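Side-chain contact in 16S rRNA methyltransferase (Streptomyces sp. DSM 40477, PDB 3MQ2), which methylates N1 of adenine 1408 in 16S rRNA with S-adenosyl-L-methionine, conferring resistance to aminoglycosides such as kanamycin and apramycin: residues 156-161 with 208-213. Numbering follows the deposited sequence.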
loop_
_atom_site.group_PDB
_atom_site.type_symbol
_atom_site.label_atom_id
_atom_site.label_comp_id
_atom_site.label_asym_id
_atom_site.label_seq_id
_atom_site.Cartn_x
_atom_site.Cartn_y
_atom_site.Cartn_z
ATOM N N PRO A 156 20.012 7.879 5.570
ATOM C CA PRO A 156 20.830 7.170 4.581
ATOM C C PRO A 156 19.970 6.149 3.845
ATOM O O PRO A 156 18.929 5.771 4.371
ATOM C CB PRO A 156 21.875 6.458 5.444
ATOM C CG PRO A 156 21.191 6.256 6.757
ATOM C CD PRO A 156 20.325 7.473 6.951
ATOM N N GLU A 157 20.381 5.720 2.654
ATOM C CA GLU A 157 19.628 4.691 1.941
ATOM C C GLU A 157 19.629 3.405 2.762
ATOM O O GLU A 157 20.689 2.922 3.152
ATOM C CB GLU A 157 20.225 4.416 0.559
ATOM C CG GLU A 157 19.453 3.331 -0.213
ATOM C CD GLU A 157 20.024 3.037 -1.586
ATOM O OE1 GLU A 157 20.411 3.994 -2.297
ATOM O OE2 GLU A 157 20.081 1.839 -1.955
ATOM N N PRO A 158 18.441 2.849 3.034
ATOM C CA PRO A 158 18.412 1.641 3.867
ATOM C C PRO A 158 18.850 0.387 3.125
ATOM O O PRO A 158 18.650 0.240 1.923
ATOM C CB PRO A 158 16.939 1.521 4.258
ATOM C CG PRO A 158 16.207 2.183 3.131
ATOM C CD PRO A 158 17.091 3.330 2.702
ATOM N N THR A 159 19.459 -0.527 3.867
ATOM C CA THR A 159 19.867 -1.804 3.315
ATOM C C THR A 159 19.230 -2.864 4.192
ATOM O O THR A 159 18.737 -2.546 5.276
ATOM C CB THR A 159 21.389 -1.975 3.381
ATOM O OG1 THR A 159 21.792 -2.056 4.755
ATOM C CG2 THR A 159 22.089 -0.797 2.710
ATOM N N PRO A 160 19.236 -4.124 3.735
ATOM C CA PRO A 160 18.693 -5.189 4.575
ATOM C C PRO A 160 19.269 -5.128 5.987
ATOM O O PRO A 160 18.524 -5.243 6.962
ATOM C CB PRO A 160 19.160 -6.458 3.856
ATOM C CG PRO A 160 19.191 -6.057 2.425
ATOM C CD PRO A 160 19.676 -4.632 2.423
ATOM N N ASP A 161 20.578 -4.931 6.102
ATOM C CA ASP A 161 21.201 -4.918 7.419
ATOM C C ASP A 161 20.889 -3.655 8.215
ATOM O O ASP A 161 20.541 -3.725 9.394
ATOM C CB ASP A 161 22.713 -5.116 7.311
ATOM C CG ASP A 161 23.079 -6.482 6.766
ATOM O OD1 ASP A 161 22.252 -7.411 6.883
ATOM O OD2 ASP A 161 24.193 -6.627 6.223
ATOM N N ASP A 208 16.366 -1.966 -7.201
ATOM C CA ASP A 208 15.673 -0.693 -7.095
ATOM C C ASP A 208 14.783 -0.626 -5.872
ATOM O O ASP A 208 14.347 0.454 -5.497
ATOM C CB ASP A 208 14.787 -0.485 -8.313
ATOM C CG ASP A 208 15.571 -0.487 -9.592
ATOM O OD1 ASP A 208 16.608 0.196 -9.623
ATOM O OD2 ASP A 208 15.151 -1.163 -10.550
ATOM N N VAL A 209 14.496 -1.780 -5.271
ATOM C CA VAL A 209 13.474 -1.849 -4.229
ATOM C C VAL A 209 13.949 -2.678 -3.046
ATOM O O VAL A 209 14.591 -3.718 -3.221
ATOM C CB VAL A 209 12.181 -2.461 -4.790
ATOM C CG1 VAL A 209 11.169 -2.748 -3.675
ATOM C CG2 VAL A 209 11.573 -1.550 -5.851
ATOM N N LEU A 210 13.640 -2.208 -1.845
ATOM C CA LEU A 210 13.898 -2.948 -0.616
ATOM C C LEU A 210 12.543 -3.282 0.003
ATOM O O LEU A 210 11.749 -2.385 0.275
ATOM C CB LEU A 210 14.686 -2.077 0.366
ATOM C CG LEU A 210 15.106 -2.689 1.700
ATOM C CD1 LEU A 210 16.047 -3.858 1.442
ATOM C CD2 LEU A 210 15.774 -1.644 2.579
ATOM N N ALA A 211 12.281 -4.571 0.220
ATOM C CA ALA A 211 11.015 -5.022 0.803
ATOM C C ALA A 211 11.113 -5.207 2.312
ATOM O O ALA A 211 11.949 -5.960 2.799
ATOM C CB ALA A 211 10.560 -6.328 0.151
ATOM N N LEU A 212 10.239 -4.518 3.035
ATOM C CA LEU A 212 10.125 -4.661 4.481
ATOM C C LEU A 212 8.844 -5.423 4.759
ATOM O O LEU A 212 7.769 -4.976 4.375
ATOM C CB LEU A 212 10.030 -3.278 5.140
ATOM C CG LEU A 212 11.106 -2.233 4.818
ATOM C CD1 LEU A 212 10.768 -0.901 5.472
ATOM C CD2 LEU A 212 12.474 -2.698 5.256
ATOM N N THR A 213 8.939 -6.571 5.429
ATOM C CA THR A 213 7.730 -7.321 5.743
ATOM C C THR A 213 7.667 -7.677 7.222
ATOM O O THR A 213 8.680 -7.697 7.923
ATOM C CB THR A 213 7.582 -8.607 4.892
ATOM O OG1 THR A 213 8.741 -9.441 5.055
ATOM C CG2 THR A 213 7.426 -8.264 3.405
#
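L210 sends its two methyl groups against a proline on each side of T159, where the loop leading into helix 160-173 passes over a Rossmann-like class I methyltransferase sheet with strand order 3-2-1-4-5-7-6. L210 lies on strand 209-216, the antiparallel strand between 134-141 and 176-184. Its CB points at the loop but, like CG, serves only as a stalk: neither comes into contact with residues 156-161. CG stands anti to the backbone N (chi1 -178°), which carries the fork out from the strand, and chi2 near 63° assigns one methyl to each proline. CD1 goes to P160, meeting ring atoms CD at 3.8 Å and CG at 4.0 Å. CD2 goes to P158 and lies 3.8 Å from CB and 3.9 Å from CG of that ring. This second methyl also reaches the loop backbone: within 156-161 its closest approach is to P158 O, 3.5 Å from L210 CD2, and the carbonyl carbon of T159 is within van der Waals range. No hydrogen bond joins the two segments; the contact is van der Waals packing, with 141 Å² buried between them in total.

T159, whose CB points away from the strand, is the N-cap of helix 160-173. OG1 caps a backbone N just beyond D161, and S162 OG bonds T159 N in return, as in a capping box, which ties T159 to the first turn of the helix. Y183 of strand 176-184 touches T159 and P160, W145 and L140 touch P158, and L212 continues the helix-facing side of the strand against L167 and Y171. V209 instead touches M106, a probable cofactor-binding residue. P160 N also lies against the first methyl, 3.9 Å from L210 CD1.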